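Local coordinates for maternal effect protein oskar (Drosophila melanogaster, PDB 5A4A) that probably binds RNA through an OSK domain with an SGNH-hydrolase-like fold and acts in the fly germ plasm as a germline inducer, at residues A[24-29]-A[79-84]; A[60-65]-A[90-95]; A[115-120]-A[150-155]. One frame throughout, in Å; residues are numbered along the deposited sequence.

Contact 1 of 3, residues A[24-29]-A[79-84]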
# COMPACT_ATOMS: atom_id res chain seq x y z
N ASP A 24 2.73 -0.67 16.14
CA ASP A 24 3.23 0.69 16.36
C ASP A 24 3.89 1.33 15.13
O ASP A 24 4.37 2.46 15.22
CB ASP A 24 4.14 0.79 17.60
CG ASP A 24 3.43 0.39 18.88
OD1 ASP A 24 2.27 0.79 19.09
OD2 ASP A 24 4.05 -0.34 19.70
N PHE A 25 3.89 0.64 13.99
CA PHE A 25 4.31 1.25 12.73
C PHE A 25 3.09 1.81 11.98
O PHE A 25 2.14 1.07 11.73
CB PHE A 25 4.94 0.22 11.80
CG PHE A 25 6.24 -0.37 12.31
CD1 PHE A 25 7.45 0.26 12.09
CD2 PHE A 25 6.24 -1.59 12.97
CE1 PHE A 25 8.64 -0.29 12.54
CE2 PHE A 25 7.42 -2.15 13.43
CZ PHE A 25 8.61 -1.50 13.21
N PRO A 26 3.13 3.09 11.58
CA PRO A 26 2.06 3.54 10.69
C PRO A 26 2.09 2.73 9.39
O PRO A 26 3.17 2.34 8.95
CB PRO A 26 2.44 5.00 10.39
CG PRO A 26 3.31 5.42 11.55
CD PRO A 26 4.08 4.16 11.90
N LEU A 27 0.92 2.46 8.83
CA LEU A 27 0.79 1.78 7.55
C LEU A 27 0.44 2.79 6.49
O LEU A 27 -0.48 3.58 6.67
CB LEU A 27 -0.34 0.75 7.61
CG LEU A 27 -0.11 -0.47 8.47
CD1 LEU A 27 -1.40 -1.25 8.59
CD2 LEU A 27 0.98 -1.33 7.84
N MET A 28 1.15 2.73 5.36
CA MET A 28 0.77 3.57 4.22
C MET A 28 0.45 2.69 3.03
O MET A 28 1.22 1.81 2.69
CB MET A 28 1.89 4.55 3.86
CG MET A 28 1.53 5.41 2.64
SD MET A 28 2.54 6.89 2.48
CE MET A 28 4.14 6.21 2.01
N GLY A 29 -0.69 2.90 2.40
CA GLY A 29 -1.06 2.04 1.29
C GLY A 29 -2.42 2.41 0.74
O GLY A 29 -2.94 3.46 1.04
N THR A 79 10.65 8.23 12.22
CA THR A 79 9.47 7.38 12.19
C THR A 79 9.57 6.37 11.05
O THR A 79 9.87 6.74 9.93
CB THR A 79 8.17 8.20 12.03
OG1 THR A 79 8.02 9.05 13.17
CG2 THR A 79 6.95 7.28 11.93
N GLN A 80 9.33 5.09 11.37
CA GLN A 80 9.33 4.03 10.37
C GLN A 80 7.91 3.74 9.93
O GLN A 80 7.02 3.54 10.76
CB GLN A 80 9.98 2.75 10.92
CG GLN A 80 11.45 2.90 11.28
CD GLN A 80 11.96 1.72 12.08
OE1 GLN A 80 12.44 0.73 11.52
NE2 GLN A 80 11.88 1.83 13.40
N ILE A 81 7.71 3.72 8.61
CA ILE A 81 6.38 3.52 8.04
C ILE A 81 6.38 2.28 7.15
O ILE A 81 7.22 2.14 6.28
CB ILE A 81 5.98 4.75 7.17
CG1 ILE A 81 6.00 6.04 8.01
CG2 ILE A 81 4.61 4.53 6.49
CD1 ILE A 81 5.73 7.31 7.20
N ILE A 82 5.43 1.37 7.38
CA ILE A 82 5.31 0.20 6.51
C ILE A 82 4.49 0.58 5.27
O ILE A 82 3.35 1.03 5.37
CB ILE A 82 4.68 -1.01 7.24
CG1 ILE A 82 5.57 -1.43 8.43
CG2 ILE A 82 4.49 -2.18 6.28
CD1 ILE A 82 4.98 -2.54 9.31
N VAL A 83 5.09 0.38 4.10
CA VAL A 83 4.53 0.87 2.84
C VAL A 83 4.13 -0.25 1.89
O VAL A 83 4.91 -1.16 1.62
CB VAL A 83 5.55 1.76 2.11
CG1 VAL A 83 4.99 2.26 0.78
CG2 VAL A 83 5.96 2.93 3.01
N ASN A 84 2.90 -0.18 1.38
CA ASN A 84 2.48 -1.04 0.28
C ASN A 84 1.82 -0.15 -0.77
O ASN A 84 0.67 0.25 -0.61
CB ASN A 84 1.49 -2.12 0.75
CG ASN A 84 1.11 -3.09 -0.35
OD1 ASN A 84 0.01 -3.03 -0.91
ND2 ASN A 84 2.03 -4.00 -0.68
O HOH W 1 7.17 3.72 13.80
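Strands 25-29 and 80-84 run parallel, side by side, within the central sheet of an SGNH-hydrolase-like domain, where Leu27 pairs with Ile82 and Met28 with Val83. Three backbone bonds tie them: Ile82 N to Pro26 O, Met28 N to Ile82 O and Asn84 N to Met28 O, the last two almost straight. Pro26 suits the start of the ladder: it has no N-H to leave without a partner, its carbonyl accepts from Ile82 N, and its ring packs on the Thr79-Gln80 end.

At this end Phe25 lies across Ile82, its CB 3.7 Å from Ile82 CD1, and points the same way as Gln80. Its CG stands beside the backbone N (chi1 -65°), which swings the ring over to Gln80: CE1 is 3.7 Å from Gln80 CB, and Gln80 O sits at the ring edge, near its plane. An alanine here keeps CB on Ile82 but would probably open a gap beside Gln80 CB and uncover part of Ile82 CD1. Leu27 CD2 packs alongside Ile82 CB at 3.8 Å, on the face that Leu22 helps to cover. On the other face Met28 CB meets Ile81 CG2, and a bend at chi3 (71°) brings CE to 3.9 Å from Val83 CG2.

The three bonds thus satisfy part of a backbone buried between these apolar pairs, and flanking strands take up more of it.

Contact 2 of 3, residues A[60-65]-A[90-95]. With SO4 (sulfate ion), chain D.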
# COMPACT_ATOMS: atom_id res chain seq x y z
N GLY A 60 -7.48 4.32 -3.46
CA GLY A 60 -7.02 4.98 -4.66
C GLY A 60 -5.68 5.69 -4.55
O GLY A 60 -5.31 6.46 -5.44
N LEU A 61 -4.94 5.44 -3.47
CA LEU A 61 -3.64 6.09 -3.28
C LEU A 61 -2.60 5.55 -4.26
O LEU A 61 -2.23 4.38 -4.21
CB LEU A 61 -3.13 5.91 -1.84
CG LEU A 61 -2.02 6.87 -1.38
CD1 LEU A 61 -2.57 8.30 -1.19
CD2 LEU A 61 -1.35 6.37 -0.11
N THR A 62 -2.13 6.41 -5.15
CA THR A 62 -1.04 6.04 -6.04
C THR A 62 0.28 6.40 -5.38
O THR A 62 0.31 6.99 -4.29
CB THR A 62 -1.13 6.81 -7.36
OG1 THR A 62 -1.09 8.21 -7.07
CG2 THR A 62 -2.44 6.48 -8.11
N ILE A 63 1.38 6.08 -6.06
CA ILE A 63 2.70 6.46 -5.57
C ILE A 63 2.77 7.99 -5.45
O ILE A 63 3.21 8.51 -4.42
CB ILE A 63 3.81 5.93 -6.48
CG1 ILE A 63 3.87 4.40 -6.40
CG2 ILE A 63 5.16 6.50 -6.07
CD1 ILE A 63 4.58 3.76 -7.59
N ASN A 64 2.33 8.70 -6.48
CA ASN A 64 2.26 10.17 -6.41
C ASN A 64 1.30 10.66 -5.33
O ASN A 64 1.57 11.65 -4.65
CB ASN A 64 1.91 10.77 -7.78
CG ASN A 64 3.10 10.82 -8.70
OD1 ASN A 64 4.21 10.46 -8.31
ND2 ASN A 64 2.88 11.27 -9.94
N GLY A 65 0.18 9.96 -5.16
CA GLY A 65 -0.73 10.26 -4.07
C GLY A 65 -0.04 10.16 -2.72
O GLY A 65 -0.28 10.97 -1.83
N ILE A 90 -0.66 0.57 -11.15
CA ILE A 90 -0.69 -0.54 -12.10
C ILE A 90 -2.11 -0.74 -12.63
O ILE A 90 -2.30 -0.88 -13.83
CB ILE A 90 -0.12 -1.83 -11.49
CG1 ILE A 90 1.40 -1.66 -11.34
CG2 ILE A 90 -0.44 -3.03 -12.38
CD1 ILE A 90 2.12 -2.85 -10.78
N MET A 91 -3.09 -0.73 -11.74
CA MET A 91 -4.49 -0.86 -12.17
C MET A 91 -4.97 0.27 -13.09
O MET A 91 -5.81 0.05 -13.97
CB MET A 91 -5.43 -1.01 -10.96
CG MET A 91 -5.10 -2.22 -10.11
SD MET A 91 -5.98 -2.28 -8.54
CE MET A 91 -7.61 -2.68 -9.16
N ARG A 92 -4.44 1.48 -12.89
CA ARG A 92 -4.81 2.63 -13.73
C ARG A 92 -4.06 2.62 -15.05
O ARG A 92 -4.29 3.47 -15.91
CB ARG A 92 -4.55 3.96 -13.01
CG ARG A 92 -5.52 4.26 -11.88
CD ARG A 92 -5.25 5.62 -11.23
NE ARG A 92 -6.13 5.81 -10.07
CZ ARG A 92 -6.09 6.84 -9.24
NH1 ARG A 92 -5.20 7.82 -9.42
NH2 ARG A 92 -6.94 6.90 -8.23
N GLY A 93 -3.14 1.68 -15.19
CA GLY A 93 -2.39 1.52 -16.43
C GLY A 93 -1.29 2.55 -16.62
O GLY A 93 -0.93 2.87 -17.75
N LYS A 94 -0.75 3.07 -15.52
CA LYS A 94 0.39 3.98 -15.64
C LYS A 94 1.57 3.22 -16.25
O LYS A 94 1.76 2.03 -15.98
CB LYS A 94 0.78 4.60 -14.28
CG LYS A 94 -0.24 5.61 -13.74
CD LYS A 94 0.42 6.60 -12.79
CE LYS A 94 -0.61 7.36 -11.96
NZ LYS A 94 0.04 8.36 -11.06
N PRO A 95 2.35 3.90 -17.10
CA PRO A 95 3.52 3.24 -17.69
C PRO A 95 4.49 2.81 -16.60
O PRO A 95 4.69 3.54 -15.63
CB PRO A 95 4.15 4.35 -18.55
CG PRO A 95 3.04 5.32 -18.80
CD PRO A 95 2.16 5.27 -17.60
S SO4 D . -9.13 5.31 -11.52
O1 SO4 D . -8.88 4.46 -12.69
O2 SO4 D . -10.57 5.55 -11.36
O3 SO4 D . -8.58 4.67 -10.33
O4 SO4 D . -8.47 6.60 -11.71
O HOH W 2 2.02 7.70 -9.20
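Arg92 and Thr62 meet methyl to guanidinium: Thr62 CG2 lies over one face of the flat group, 3.3 Å from Arg92 NH1, and the two side chains cross at about a right angle. Over the opposite face is O4 of a bound sulfate, which is probably from the crystallisation liquor. The guanidinium is thus sandwiched between a methyl group and an anion, while Arg92 NE donates to sulfate O3 at 2.7 Å, a bent bond of 140°. Ser183 and Lys184 complete the grip on this ion. An extended chain from CG to NE carries the charge back to segment 60-65, where NH2 comes near Gly60 O without the angle for a hydrogen bond; its weak bond goes to Gly182 O.

Thr62 is the N-cap of helix 63-71. Its OG1, turned between the backbone N and the carbonyl carbon (chi1 58°), accepts from Gly65 N at 2.9 Å, and the same rotation sends CG2 out to Arg92. Threonine fits here because one branch caps while the other packs. On the facing side, Gly93 ends helix 87-91 in a Schellman motif, its positive phi well suited to glycine, and the chain turns there to present Lys94.

Lys94 also crosses Thr62 at about a right angle, extended beyond CG, with NZ 4.1 Å from Thr62 OG1. A water bridges the remaining distance to the helix start, accepting from Lys94 NZ at 2.8 Å and from Asn64 N at 2.9 Å. Asp89 binds Ile63 N in this same first turn and makes a long, weak ion pair with Lys94 NZ.

Contact 3 of 3, residues A[115-120]-A[150-155]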
# COMPACT_ATOMS: atom_id res chain seq x y z
N LEU A 115 11.77 10.19 7.21
CA LEU A 115 10.85 9.09 7.47
C LEU A 115 11.43 7.82 6.85
O LEU A 115 11.84 7.83 5.69
CB LEU A 115 9.48 9.39 6.85
CG LEU A 115 8.85 10.68 7.36
CD1 LEU A 115 7.56 10.97 6.60
CD2 LEU A 115 8.59 10.58 8.85
N VAL A 116 11.48 6.73 7.61
CA VAL A 116 12.12 5.52 7.12
C VAL A 116 11.11 4.55 6.54
O VAL A 116 10.24 4.07 7.26
CB VAL A 116 12.87 4.79 8.25
CG1 VAL A 116 13.65 3.61 7.69
CG2 VAL A 116 13.80 5.76 8.99
N PRO A 117 11.21 4.25 5.23
CA PRO A 117 10.26 3.29 4.65
C PRO A 117 10.67 1.86 4.95
O PRO A 117 11.86 1.52 4.84
CB PRO A 117 10.37 3.54 3.13
CG PRO A 117 11.49 4.55 2.95
CD PRO A 117 12.21 4.71 4.26
N ILE A 118 9.70 1.05 5.37
CA ILE A 118 9.81 -0.40 5.37
C ILE A 118 8.90 -0.88 4.24
O ILE A 118 7.68 -0.67 4.29
CB ILE A 118 9.37 -1.01 6.72
CG1 ILE A 118 10.36 -0.61 7.83
CG2 ILE A 118 9.29 -2.54 6.62
CD1 ILE A 118 9.88 -0.91 9.25
N LEU A 119 9.49 -1.46 3.20
CA LEU A 119 8.72 -1.75 1.99
C LEU A 119 8.10 -3.15 2.03
O LEU A 119 8.71 -4.09 2.51
CB LEU A 119 9.59 -1.62 0.73
CG LEU A 119 10.15 -0.23 0.39
CD1 LEU A 119 9.06 0.82 0.53
CD2 LEU A 119 11.34 0.12 1.27
N THR A 120 6.87 -3.26 1.54
CA THR A 120 6.35 -4.56 1.14
C THR A 120 6.22 -4.49 -0.38
O THR A 120 5.95 -3.42 -0.94
CB THR A 120 4.97 -4.87 1.75
OG1 THR A 120 4.06 -3.83 1.41
CG2 THR A 120 5.04 -4.98 3.29
N CYS A 150 17.59 -1.48 -1.96
CA CYS A 150 18.60 -2.43 -1.51
C CYS A 150 19.16 -2.14 -0.11
O CYS A 150 19.68 -3.03 0.54
CB CYS A 150 19.74 -2.55 -2.52
SG CYS A 150 20.50 -1.00 -3.00
N HIS A 151 19.07 -0.89 0.35
CA HIS A 151 19.56 -0.56 1.69
C HIS A 151 18.46 -0.53 2.73
O HIS A 151 18.72 -0.25 3.91
CB HIS A 151 20.28 0.78 1.67
CG HIS A 151 21.28 0.91 0.57
ND1 HIS A 151 22.52 0.32 0.62
CD2 HIS A 151 21.21 1.55 -0.62
CE1 HIS A 151 23.18 0.60 -0.49
NE2 HIS A 151 22.41 1.35 -1.26
N LEU A 152 17.23 -0.79 2.29
CA LEU A 152 16.08 -0.73 3.17
C LEU A 152 15.48 -2.11 3.36
O LEU A 152 15.75 -3.03 2.57
CB LEU A 152 15.03 0.23 2.59
CG LEU A 152 15.52 1.68 2.42
CD1 LEU A 152 14.53 2.51 1.59
CD2 LEU A 152 15.73 2.32 3.79
N LYS A 153 14.66 -2.26 4.39
CA LYS A 153 13.97 -3.52 4.59
C LYS A 153 12.89 -3.72 3.51
O LYS A 153 12.02 -2.86 3.32
CB LYS A 153 13.36 -3.57 5.99
CG LYS A 153 12.66 -4.88 6.31
CD LYS A 153 13.66 -6.03 6.46
CE LYS A 153 12.93 -7.28 6.95
NZ LYS A 153 13.88 -8.40 7.22
N VAL A 154 12.97 -4.85 2.81
CA VAL A 154 12.00 -5.18 1.78
C VAL A 154 11.35 -6.52 2.09
O VAL A 154 12.03 -7.54 2.22
CB VAL A 154 12.65 -5.24 0.38
CG1 VAL A 154 11.62 -5.72 -0.64
CG2 VAL A 154 13.21 -3.87 0.01
N ILE A 155 10.03 -6.51 2.23
CA ILE A 155 9.28 -7.70 2.61
C ILE A 155 8.50 -8.25 1.42
O ILE A 155 7.67 -7.56 0.83
CB ILE A 155 8.31 -7.36 3.75
CG1 ILE A 155 9.11 -6.81 4.94
CG2 ILE A 155 7.47 -8.58 4.15
CD1 ILE A 155 8.25 -6.26 6.06
O HOH W 3 13.72 -0.13 6.09
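Leu119 carries the junction between strands 116-120 and 154-155, by backbone and side chain alike. Its N donates to Lys153 O at 2.9 Å and its O receives Ile155 N at 2.8 Å; that second donor is tilted 27° from the carbonyl plane. The side chain crosses Leu152, with CD2 3.9 Å from Leu152 CB, and Leu152 CD1 reaches on to Pro117 CG at 3.9 Å.

Ile118 and Ile155 meet on the other face, where Ile118 CG2 touches Ile155 CD1 at 3.9 Å. Ile155 CG1 stands beside its own backbone N (chi1 -58°), and CD1 at the end of this branch comes to Ile118. Ile118 CG2 also approaches Lys153 CG, while the end of the lysine leads away from strand 116-120.

The pairing, Leu119 with Val154 and Thr120 with Ile155 in parallel, closes a beta-alpha-beta crossover through helix 132-148. Just ahead of the paired residues the two chains are bridged by a water, which donates to Pro117 O and accepts from Lys153 N at 2.9 Å. Proline suits its place because its ring packs between Leu152 and helix 96-112.

Farther out, Phe103 of that helix packs on Leu119, and Ile107 and Met110 touch Pro117. Val201 and Ile202 of helix 192-204 back Ile155 and Thr120, whose OG1 is hydrogen-bonded to Val83 O and Asn84 ND2 of the next strand.

In the fold
Contacts 1 and 3 are buried and belong to one sheet: strand 80-84, paired in contact 1, is also the neighbour of strand 116-120 from contact 3. Val83 N and Ile118 O probably bond between them, and Phe25 touches Ile118. Both rely on parallel backbone ladders dressed with apolar side chains, with three cross-strand bonds in contact 1 against two in contact 3. Contact 2, at the surface, joins helix ends rather than strands, through long basic side chains packed on Thr62 and a bridging water, beside a sulfate probably from the crystallisation liquor. It touches contact 1 where Leu61 packs on Met28 and Gly29, but stays about 9 Å from contact 3 at the nearest atoms.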